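Local atomic coordinates of N5-Carboxyaminoimidazole ribonucleotide synthetase (Staphylococcus aureus subsp. aureus, PDB entry 3ORQ), a protein that catalyses the ATP-dependent conversion of 5-aminoimidazole ribonucleotide and bicarbonate to N5-carboxyaminoimidazole ribonucleotide in purine biosynthesis. Residues A[27-32]-A[50-55]; A[108-113]-A[151-156]; A[209-214]-A[305-310]. All blocks are in the same frame, centred on the assembly; numbering follows the deposited sequence.

Interaction 1. Residues A[27-32]-A[50-55]; sequences MAQSAQ and RYVAHE
Ala28 and Val52 meet where the two segments come closest, with their CA atoms 6.2 Å apart. The methyl group of Ala28 points at the loop 50-55. Ala28 CB lies 3.4 Å from Val52 O and 3.9 Å from Val52 CG2, so one small side chain touches both the backbone and a branch of the valine. Ala28 also touches Ile17 of strand 14-18, in the parallel sheet. One residue on, Gln29 uses the aliphatic part of its chain. Gln29 CG is 3.9 Å from Val52 CG1, the other branch of the same valine. Each methyl of Val52 thus meets a different one of two neighbouring helix residues.

A turn after Ala28, Gln32 supplies the polar link. Its chain bends at chi2 (-149°) and carries the amide across to the loop. Gln32 NE2 donates to Val52 O at 2.8 Å, with an N-H...O angle of 150°. The oxygen lies close to the plane of the amide, but the nitrogen sits above the carbonyl plane of Val52 and not on a lone pair. NE2 also bonds to Tyr51 O of the second subunit, so this amide group joins two loops from different chains. The amide of Gln32 passes obliquely by the imidazole of His54, with Gln32 OE1 3.6 Å from His54 CE1. The two planes are 43° apart. His54 ND1 is hydrogen-bonded to Val38 N, and the imidazole meets the ring of Tyr51 of the second subunit.

Helix 22-33 here packs against the loop between strands 37-42 and 55-58. The contact is buried at the subunit interface and lies away from the nucleotide site. Strand 14-18, helix 22-33 and strand 37-42 open the parallel beta-alpha-beta fold of this Rossmann-like preATP-grasp domain.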
loop_
_atom_site.group_PDB
_atom_site.type_symbol
_atom_site.label_atom_id
_atom_site.label_comp_id
_atom_site.label_asym_id
_atom_site.label_seq_id
_atom_site.Cartn_x
_atom_site.Cartn_y
_atom_site.Cartn_z
HETATM N N MSE A 27 0.293 0.112 -9.612
HETATM C CA MSE A 27 1.427 -0.728 -9.959
HETATM C C MSE A 27 2.684 -0.058 -9.444
HETATM O O MSE A 27 3.554 -0.743 -8.901
HETATM C CB MSE A 27 1.596 -0.814 -11.492
HETATM C CG MSE A 27 0.645 -1.760 -12.250
HETATM SE SE MSE A 27 1.067 -1.791 -14.168
HETATM C CE MSE A 27 -0.418 -2.868 -14.788
ATOM N N ALA A 28 2.809 1.258 -9.677
ATOM C CA ALA A 28 4.033 1.996 -9.312
ATOM C C ALA A 28 4.214 2.082 -7.787
ATOM O O ALA A 28 5.362 1.999 -7.277
ATOM C CB ALA A 28 4.038 3.430 -9.941
ATOM N N GLN A 29 3.093 2.229 -7.059
ATOM C CA GLN A 29 3.163 2.202 -5.584
ATOM C C GLN A 29 3.653 0.865 -5.056
ATOM O O GLN A 29 4.495 0.830 -4.154
ATOM C CB GLN A 29 1.841 2.611 -4.943
ATOM C CG GLN A 29 1.541 4.113 -5.219
ATOM C CD GLN A 29 0.409 4.679 -4.344
ATOM O OE1 GLN A 29 0.670 5.194 -3.286
ATOM N NE2 GLN A 29 -0.852 4.518 -4.778
ATOM N N SER A 30 3.186 -0.244 -5.637
ATOM C CA SER A 30 3.740 -1.544 -5.253
ATOM C C SER A 30 5.222 -1.664 -5.618
ATOM O O SER A 30 6.034 -2.152 -4.820
ATOM C CB SER A 30 3.001 -2.725 -5.907
ATOM O OG SER A 30 1.753 -2.882 -5.273
ATOM N N ALA A 31 5.555 -1.268 -6.830
ATOM C CA ALA A 31 6.928 -1.355 -7.290
ATOM C C ALA A 31 7.854 -0.560 -6.371
ATOM O O ALA A 31 8.925 -1.056 -6.013
ATOM C CB ALA A 31 7.040 -0.853 -8.711
ATOM N N GLN A 32 7.466 0.668 -5.982
ATOM C CA GLN A 32 8.369 1.479 -5.117
ATOM C C GLN A 32 8.504 0.888 -3.712
ATOM O O GLN A 32 9.604 0.787 -3.157
ATOM C CB GLN A 32 7.915 2.936 -5.087
ATOM C CG GLN A 32 8.350 3.688 -6.372
ATOM C CD GLN A 32 8.593 5.113 -6.101
ATOM O OE1 GLN A 32 9.351 5.456 -5.177
ATOM N NE2 GLN A 32 7.945 5.994 -6.870
ATOM N N ARG A 50 1.982 10.144 -12.177
ATOM C CA ARG A 50 3.150 10.977 -12.439
ATOM C C ARG A 50 4.046 11.190 -11.240
ATOM O O ARG A 50 5.267 11.207 -11.377
ATOM C CB ARG A 50 2.742 12.333 -13.014
ATOM C CG ARG A 50 3.931 13.269 -13.097
ATOM C CD ARG A 50 3.629 14.494 -13.919
ATOM N NE ARG A 50 4.818 15.315 -14.064
ATOM C CZ ARG A 50 4.810 16.564 -14.528
ATOM N NH1 ARG A 50 3.668 17.143 -14.914
ATOM N NH2 ARG A 50 5.940 17.245 -14.575
ATOM N N TYR A 51 3.452 11.342 -10.064
ATOM C CA TYR A 51 4.263 11.570 -8.847
ATOM C C TYR A 51 4.497 10.362 -7.947
ATOM O O TYR A 51 4.852 10.526 -6.785
ATOM C CB TYR A 51 3.676 12.752 -8.064
ATOM C CG TYR A 51 3.627 13.990 -8.925
ATOM C CD1 TYR A 51 4.759 14.770 -9.113
ATOM C CD2 TYR A 51 2.470 14.323 -9.610
ATOM C CE1 TYR A 51 4.726 15.922 -9.935
ATOM C CE2 TYR A 51 2.406 15.464 -10.417
ATOM C CZ TYR A 51 3.535 16.254 -10.568
ATOM O OH TYR A 51 3.465 17.336 -11.386
ATOM N N VAL A 52 4.244 9.152 -8.466
ATOM C CA VAL A 52 4.799 7.949 -7.866
ATOM C C VAL A 52 5.763 7.213 -8.845
ATOM O O VAL A 52 5.910 5.967 -8.807
ATOM C CB VAL A 52 3.660 7.026 -7.380
ATOM C CG1 VAL A 52 2.970 7.635 -6.178
ATOM C CG2 VAL A 52 2.657 6.747 -8.482
ATOM N N ALA A 53 6.374 8.001 -9.751
ATOM C CA ALA A 53 7.425 7.526 -10.673
ATOM C C ALA A 53 8.724 8.282 -10.446
ATOM O O ALA A 53 8.692 9.430 -10.058
ATOM C CB ALA A 53 7.001 7.722 -12.070
ATOM N N HIS A 54 9.862 7.629 -10.655
ATOM C CA HIS A 54 11.154 8.298 -10.635
ATOM C C HIS A 54 11.291 9.177 -11.834
ATOM O O HIS A 54 11.879 10.236 -11.759
ATOM C CB HIS A 54 12.297 7.270 -10.633
ATOM C CG HIS A 54 12.401 6.527 -9.341
ATOM N ND1 HIS A 54 11.512 5.543 -8.997
ATOM C CD2 HIS A 54 13.230 6.666 -8.281
ATOM C CE1 HIS A 54 11.802 5.081 -7.789
ATOM N NE2 HIS A 54 12.843 5.739 -7.336
ATOM N N GLU A 55 10.680 8.769 -12.934
ATOM C CA GLU A 55 10.786 9.555 -14.121
ATOM C C GLU A 55 9.468 9.529 -14.884
ATOM O O GLU A 55 8.778 8.517 -14.908
ATOM C CB GLU A 55 11.923 8.966 -14.933
ATOM C CG GLU A 55 12.433 9.779 -16.060
ATOM C CD GLU A 55 13.848 9.358 -16.436
ATOM O OE1 GLU A 55 14.520 8.616 -15.655
ATOM O OE2 GLU A 55 14.271 9.787 -17.517
#

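Interaction 2. Residues A[108-113]-A[151-156]; sequences LQDRLT and KTRFGG. With ADP (adenosine-5'-diphosphate), chain D.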
loop_
_atom_site.group_PDB
_atom_site.type_symbol
_atom_site.label_atom_id
_atom_site.label_comp_id
_atom_site.label_asym_id
_atom_site.label_seq_id
_atom_site.Cartn_x
_atom_site.Cartn_y
_atom_site.Cartn_z
ATOM N N LEU A 108 -6.510 -9.239 -27.937
ATOM C CA LEU A 108 -7.589 -8.731 -27.095
ATOM C C LEU A 108 -8.046 -7.297 -27.368
ATOM O O LEU A 108 -9.033 -6.867 -26.803
ATOM C CB LEU A 108 -7.272 -8.926 -25.603
ATOM C CG LEU A 108 -6.928 -10.385 -25.274
ATOM C CD1 LEU A 108 -6.335 -10.501 -23.878
ATOM C CD2 LEU A 108 -8.113 -11.346 -25.512
ATOM N N GLN A 109 -7.325 -6.571 -28.223
ATOM C CA GLN A 109 -7.665 -5.189 -28.607
ATOM C C GLN A 109 -8.972 -5.182 -29.364
ATOM O O GLN A 109 -9.791 -4.268 -29.251
ATOM C CB GLN A 109 -6.625 -4.649 -29.586
ATOM C CG GLN A 109 -5.543 -3.832 -28.990
ATOM C CD GLN A 109 -4.516 -3.412 -30.021
ATOM O OE1 GLN A 109 -3.763 -2.460 -29.791
ATOM N NE2 GLN A 109 -4.465 -4.122 -31.160
ATOM N N ASP A 110 -9.129 -6.206 -30.179
ATOM C CA ASP A 110 -10.212 -6.257 -31.135
ATOM C C ASP A 110 -11.222 -7.345 -30.726
ATOM O O ASP A 110 -10.883 -8.521 -30.708
ATOM C CB ASP A 110 -9.605 -6.485 -32.516
ATOM C CG ASP A 110 -10.588 -7.012 -33.511
ATOM O OD1 ASP A 110 -11.806 -6.753 -33.365
ATOM O OD2 ASP A 110 -10.121 -7.690 -34.452
ATOM N N ARG A 111 -12.443 -6.922 -30.388
ATOM C CA ARG A 111 -13.547 -7.808 -29.975
ATOM C C ARG A 111 -13.770 -9.033 -30.856
ATOM O O ARG A 111 -14.054 -10.110 -30.347
ATOM C CB ARG A 111 -14.866 -7.035 -29.896
ATOM C CG ARG A 111 -14.911 -5.973 -28.810
ATOM C CD ARG A 111 -16.336 -5.684 -28.453
ATOM N NE ARG A 111 -16.467 -4.536 -27.564
ATOM C CZ ARG A 111 -16.486 -4.605 -26.239
ATOM N NH1 ARG A 111 -16.345 -5.770 -25.640
ATOM N NH2 ARG A 111 -16.627 -3.500 -25.513
ATOM N N LEU A 112 -13.666 -8.881 -32.174
ATOM C CA LEU A 112 -13.839 -10.035 -33.075
ATOM C C LEU A 112 -12.739 -11.064 -32.859
ATOM O O LEU A 112 -13.005 -12.264 -32.768
ATOM C CB LEU A 112 -13.859 -9.602 -34.539
ATOM C CG LEU A 112 -13.945 -10.708 -35.598
ATOM C CD1 LEU A 112 -15.169 -11.613 -35.383
ATOM C CD2 LEU A 112 -13.955 -10.113 -37.012
ATOM N N THR A 113 -11.501 -10.589 -32.779
ATOM C CA THR A 113 -10.355 -11.490 -32.608
ATOM C C THR A 113 -10.422 -12.146 -31.235
ATOM O O THR A 113 -10.107 -13.324 -31.081
ATOM C CB THR A 113 -9.029 -10.746 -32.885
ATOM O OG1 THR A 113 -9.047 -10.302 -34.250
ATOM C CG2 THR A 113 -7.848 -11.647 -32.713
ATOM N N LYS A 151 -21.639 -4.253 -30.603
ATOM C CA LYS A 151 -20.513 -3.548 -29.965
ATOM C C LYS A 151 -19.473 -3.144 -31.001
ATOM O O LYS A 151 -19.181 -3.922 -31.912
ATOM C CB LYS A 151 -19.831 -4.405 -28.878
ATOM C CG LYS A 151 -20.772 -5.030 -27.860
ATOM C CD LYS A 151 -20.062 -6.047 -26.948
ATOM C CE LYS A 151 -21.036 -6.651 -25.959
ATOM N NZ LYS A 151 -20.388 -7.700 -25.093
ATOM N N THR A 152 -18.912 -1.938 -30.860
ATOM C CA THR A 152 -17.736 -1.564 -31.651
ATOM C C THR A 152 -16.628 -2.541 -31.304
ATOM O O THR A 152 -16.535 -3.021 -30.166
ATOM C CB THR A 152 -17.271 -0.061 -31.471
ATOM O OG1 THR A 152 -16.495 0.112 -30.281
ATOM C CG2 THR A 152 -18.448 0.878 -31.421
ATOM N N ARG A 153 -15.798 -2.865 -32.278
ATOM C CA ARG A 153 -14.775 -3.845 -32.011
ATOM C C ARG A 153 -13.434 -3.258 -31.567
ATOM O O ARG A 153 -12.542 -4.009 -31.131
ATOM C CB ARG A 153 -14.633 -4.848 -33.158
ATOM C CG ARG A 153 -14.325 -4.280 -34.480
ATOM C CD ARG A 153 -14.542 -5.345 -35.546
ATOM N NE ARG A 153 -13.343 -6.163 -35.708
ATOM C CZ ARG A 153 -12.906 -6.618 -36.878
ATOM N NH1 ARG A 153 -13.582 -6.331 -37.985
ATOM N NH2 ARG A 153 -11.792 -7.348 -36.939
ATOM N N PHE A 154 -13.311 -1.931 -31.637
ATOM C CA PHE A 154 -12.052 -1.277 -31.283
ATOM C C PHE A 154 -12.052 -0.323 -30.095
ATOM O O PHE A 154 -11.222 -0.471 -29.193
ATOM C CB PHE A 154 -11.413 -0.649 -32.512
ATOM C CG PHE A 154 -10.807 -1.661 -33.432
ATOM C CD1 PHE A 154 -9.529 -2.175 -33.176
ATOM C CD2 PHE A 154 -11.522 -2.134 -34.532
ATOM C CE1 PHE A 154 -8.965 -3.132 -34.014
ATOM C CE2 PHE A 154 -10.969 -3.095 -35.377
ATOM C CZ PHE A 154 -9.686 -3.596 -35.116
ATOM N N GLY A 155 -12.948 0.655 -30.084
ATOM C CA GLY A 155 -12.847 1.718 -29.082
ATOM C C GLY A 155 -13.302 1.439 -27.651
ATOM O O GLY A 155 -12.810 2.061 -26.708
ATOM N N GLY A 156 -14.218 0.488 -27.492
ATOM C CA GLY A 156 -15.111 0.437 -26.334
ATOM C C GLY A 156 -14.525 0.270 -24.952
ATOM O O GLY A 156 -13.685 -0.589 -24.730
HETATM P PB ADP D . -17.050 -3.094 -21.783
HETATM O O1B ADP D . -15.898 -3.780 -22.470
HETATM O O2B ADP D . -17.152 -3.173 -20.285
HETATM O O3B ADP D . -17.256 -1.702 -22.313
HETATM P PA ADP D . -18.743 -5.369 -22.008
HETATM O O1A ADP D . -18.778 -6.100 -23.326
HETATM O O2A ADP D . -17.874 -5.912 -20.902
HETATM O O3A ADP D . -18.396 -3.814 -22.292
HETATM O "O5'" ADP D . -20.225 -5.214 -21.411
HETATM C "C5'" ADP D . -20.504 -4.347 -20.325
HETATM C "C4'" ADP D . -21.752 -4.842 -19.616
HETATM O "O4'" ADP D . -22.882 -4.892 -20.525
HETATM C "C3'" ADP D . -21.597 -6.258 -19.055
HETATM O "O3'" ADP D . -21.027 -6.308 -17.742
HETATM C "C2'" ADP D . -23.033 -6.759 -19.051
HETATM O "O2'" ADP D . -23.665 -6.450 -17.822
HETATM C "C1'" ADP D . -23.706 -6.025 -20.206
HETATM N N9 ADP D . -23.643 -6.982 -21.332
HETATM C C8 ADP D . -22.677 -7.012 -22.275
HETATM N N7 ADP D . -22.864 -8.029 -23.152
HETATM C C5 ADP D . -24.004 -8.651 -22.755
HETATM C C6 ADP D . -24.794 -9.806 -23.257
HETATM N N6 ADP D . -24.365 -10.478 -24.359
HETATM N N1 ADP D . -25.904 -10.146 -22.561
HETATM C C2 ADP D . -26.307 -9.474 -21.456
HETATM N N3 ADP D . -25.640 -8.413 -20.941
HETATM C C4 ADP D . -24.505 -7.973 -21.551
#
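The CA atoms of Arg111 and Arg153 lie 4.6 Å apart, and Arg111 N donates to Arg153 O at 3.0 Å. Beside this bond, Arg153 grips the carboxylate of Asp110 side-on with two nitrogens. Arg153 NE reaches Asp110 OD1 at 2.9 Å. Arg153 NH2 reaches Asp110 OD2 at 3.0 Å. Both bonds are nearly straight. Each oxygen has a second donor on the other face of the carboxylate: Leu112 N for OD1 and Thr113 OG1 for OD2. Asp110 is therefore an N-cap that also carries a salt bridge. Leu112 CD2 lies over one face of the Arg153 guanidinium, 3.5 Å from NH2.

Arg111 and Lys151 line the ADP pocket of the ATP-grasp fold. Arg111 runs extended, and its NH2 donates to the beta-phosphate oxygen ADP O1B at 3.1 Å. Its NE makes a weak bond to Thr152 O. Lys151 crosses it at about a right angle, with CD over the guanidinium face. Lys151 NZ bonds to the alpha-phosphate oxygen ADP O1A at 2.9 Å and to ADP N7, and forms a salt bridge with Glu186.

The contact joins the start of helix 111-120 to the end of strand 148-152, beside strands 162-165 and 183-187.

Interaction 3. Residues A[209-214]-A[305-310]; sequences FFPLQE and NSIELL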
loop_
_atom_site.group_PDB
_atom_site.type_symbol
_atom_site.label_atom_id
_atom_site.label_comp_id
_atom_site.label_asym_id
_atom_site.label_seq_id
_atom_site.Cartn_x
_atom_site.Cartn_y
_atom_site.Cartn_z
ATOM N N PHE A 209 -4.353 -17.647 -8.499
ATOM C CA PHE A 209 -5.707 -17.185 -8.672
ATOM C C PHE A 209 -6.159 -16.437 -7.422
ATOM O O PHE A 209 -6.027 -16.954 -6.313
ATOM C CB PHE A 209 -6.657 -18.378 -8.902
ATOM C CG PHE A 209 -6.406 -19.130 -10.167
ATOM C CD1 PHE A 209 -5.553 -20.230 -10.177
ATOM C CD2 PHE A 209 -7.065 -18.769 -11.352
ATOM C CE1 PHE A 209 -5.345 -20.978 -11.365
ATOM C CE2 PHE A 209 -6.851 -19.495 -12.556
ATOM C CZ PHE A 209 -5.993 -20.607 -12.546
ATOM N N PHE A 210 -6.696 -15.241 -7.610
ATOM C CA PHE A 210 -7.365 -14.512 -6.557
ATOM C C PHE A 210 -8.760 -15.101 -6.340
ATOM O O PHE A 210 -9.265 -15.828 -7.191
ATOM C CB PHE A 210 -7.455 -13.007 -6.963
ATOM C CG PHE A 210 -6.124 -12.295 -6.846
ATOM C CD1 PHE A 210 -5.136 -12.494 -7.807
ATOM C CD2 PHE A 210 -5.828 -11.487 -5.732
ATOM C CE1 PHE A 210 -3.873 -11.880 -7.670
ATOM C CE2 PHE A 210 -4.552 -10.882 -5.584
ATOM C CZ PHE A 210 -3.588 -11.071 -6.544
ATOM N N PRO A 211 -9.379 -14.813 -5.183
ATOM C CA PRO A 211 -10.773 -15.240 -4.946
ATOM C C PRO A 211 -11.721 -14.741 -6.048
ATOM O O PRO A 211 -11.614 -13.604 -6.502
ATOM C CB PRO A 211 -11.137 -14.552 -3.609
ATOM C CG PRO A 211 -9.807 -13.856 -3.091
ATOM C CD PRO A 211 -8.687 -14.396 -3.931
ATOM N N LEU A 212 -12.664 -15.588 -6.455
ATOM C CA LEU A 212 -13.704 -15.214 -7.413
ATOM C C LEU A 212 -14.455 -14.008 -6.907
ATOM O O LEU A 212 -14.776 -13.905 -5.733
ATOM C CB LEU A 212 -14.660 -16.379 -7.618
ATOM C CG LEU A 212 -15.564 -16.269 -8.835
ATOM C CD1 LEU A 212 -14.801 -16.438 -10.204
ATOM C CD2 LEU A 212 -16.793 -17.243 -8.680
ATOM N N GLN A 213 -14.701 -13.057 -7.792
ATOM C CA GLN A 213 -15.326 -11.828 -7.385
ATOM C C GLN A 213 -16.643 -11.630 -8.129
ATOM O O GLN A 213 -16.792 -12.056 -9.279
ATOM C CB GLN A 213 -14.362 -10.622 -7.527
ATOM C CG GLN A 213 -13.537 -10.542 -8.780
ATOM C CD GLN A 213 -12.024 -10.614 -8.563
ATOM O OE1 GLN A 213 -11.515 -10.895 -7.481
ATOM N NE2 GLN A 213 -11.304 -10.387 -9.639
ATOM N N GLU A 214 -17.613 -11.035 -7.442
ATOM C CA GLU A 214 -18.950 -10.868 -7.983
ATOM C C GLU A 214 -19.196 -9.376 -8.290
ATOM O O GLU A 214 -18.972 -8.502 -7.455
ATOM C CB GLU A 214 -19.984 -11.384 -6.982
ATOM C CG GLU A 214 -21.394 -11.041 -7.358
ATOM C CD GLU A 214 -22.414 -11.323 -6.265
ATOM O OE1 GLU A 214 -23.540 -10.768 -6.380
ATOM O OE2 GLU A 214 -22.099 -12.074 -5.317
ATOM N N ASN A 305 1.703 -19.458 -4.112
ATOM C CA ASN A 305 0.899 -20.527 -4.689
ATOM C C ASN A 305 -0.575 -20.288 -4.528
ATOM O O ASN A 305 -1.354 -20.700 -5.379
ATOM C CB ASN A 305 1.288 -21.884 -4.080
ATOM C CG ASN A 305 2.708 -22.311 -4.482
ATOM O OD1 ASN A 305 3.479 -22.804 -3.658
ATOM N ND2 ASN A 305 3.066 -22.077 -5.759
ATOM N N SER A 306 -0.972 -19.630 -3.441
ATOM C CA SER A 306 -2.377 -19.276 -3.295
ATOM C C SER A 306 -2.532 -17.885 -2.733
ATOM O O SER A 306 -1.600 -17.331 -2.167
ATOM C CB SER A 306 -3.133 -20.308 -2.426
ATOM O OG SER A 306 -2.763 -20.136 -1.075
ATOM N N ILE A 307 -3.715 -17.314 -2.908
ATOM C CA ILE A 307 -4.033 -16.033 -2.313
ATOM C C ILE A 307 -5.110 -16.196 -1.243
ATOM O O ILE A 307 -6.080 -16.937 -1.441
ATOM C CB ILE A 307 -4.434 -15.011 -3.386
ATOM C CG1 ILE A 307 -3.186 -14.667 -4.215
ATOM C CG2 ILE A 307 -4.914 -13.712 -2.730
ATOM C CD1 ILE A 307 -3.485 -14.682 -5.626
ATOM N N GLU A 308 -4.917 -15.546 -0.095
ATOM C CA GLU A 308 -5.865 -15.713 1.007
ATOM C C GLU A 308 -6.741 -14.513 1.067
ATOM O O GLU A 308 -6.241 -13.398 1.046
ATOM C CB GLU A 308 -5.171 -15.861 2.361
ATOM C CG GLU A 308 -4.723 -17.249 2.676
ATOM C CD GLU A 308 -4.249 -17.420 4.120
ATOM O OE1 GLU A 308 -3.313 -18.245 4.319
ATOM O OE2 GLU A 308 -4.807 -16.758 5.046
ATOM N N LEU A 309 -8.042 -14.723 1.169
ATOM C CA LEU A 309 -8.943 -13.625 1.534
ATOM C C LEU A 309 -8.960 -13.501 3.075
ATOM O O LEU A 309 -9.557 -14.350 3.776
ATOM C CB LEU A 309 -10.344 -13.865 0.943
ATOM C CG LEU A 309 -11.428 -12.814 1.176
ATOM C CD1 LEU A 309 -11.123 -11.530 0.456
ATOM C CD2 LEU A 309 -12.709 -13.378 0.661
ATOM N N LEU A 310 -8.311 -12.480 3.610
ATOM C CA LEU A 310 -8.222 -12.235 5.083
ATOM C C LEU A 310 -9.566 -11.733 5.660
ATOM O O LEU A 310 -9.936 -12.045 6.789
ATOM C CB LEU A 310 -7.103 -11.235 5.372
ATOM C CG LEU A 310 -5.728 -11.657 4.824
ATOM C CD1 LEU A 310 -4.646 -10.575 5.005
ATOM C CD2 LEU A 310 -5.269 -13.020 5.447
HETATM O O HOH W 1 -4.070 -20.123 -6.790
HETATM O O HOH W 2 -5.663 -19.005 -4.712
#
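With CG1 of Ile307 anti to its carbonyl carbon (chi1 -69°), chi2 of 134° swings CD1 over the Phe210 ring. Ile307 CD1 lies 3.5 Å from the centroid of the Phe210 ring, only 12° off the ring normal. This is a CH-pi contact over the face. Ile307 CD1 is also 3.5 Å from Phe209 O. Ile307 CG2 lies against Phe210 CD2 at 3.8 Å and also meets Pro211 CD. Further along, Leu309 CB approaches Pro211 CG at 4.1 Å.

No direct hydrogen bond joins the two segments. Two waters bridge the backbones instead. One takes a hydrogen bond from Phe209 N and donates to Asn305 O at 3.1 Å. The other donates to Phe209 O at 2.6 Å and accepts from Ile307 N. Both polar groups of the Phe209 backbone are thus tied by water to the loop.

This is surface packing of a loop on the broken strand 207-218, away from the annotated sites. A Glu308-Asp287 backbone bond also holds the loop. In the chain, loop 305-310 follows helix 290-298 and leads into strand 313-319. Phe210 also packs on Thr198 and Thr200 of strand 191-201. Pro211 and Leu309 both touch Val227 of strand 221-227.

The three contacts follow one another along the chain and neither nest nor cross. Interaction 1 closes a short loop near the N terminus, joining helix 22-33 to the approach to strand 55-58 within the first domain. Interaction 2 closes a loop of 37 residues, bringing the start of helix 111-120 to the end of strand 148-152 beside the nucleotide. Interaction 3 closes the longest loop, with 90 residues between its segments, and ties the lead-in to strand 313-319 back to strand 207-218. Interactions 1 and 3 both touch the second subunit. Interaction 2 lies across the chain's centre from both, its centre about 30 Å from that of interaction 1 and 29 Å from that of interaction 3.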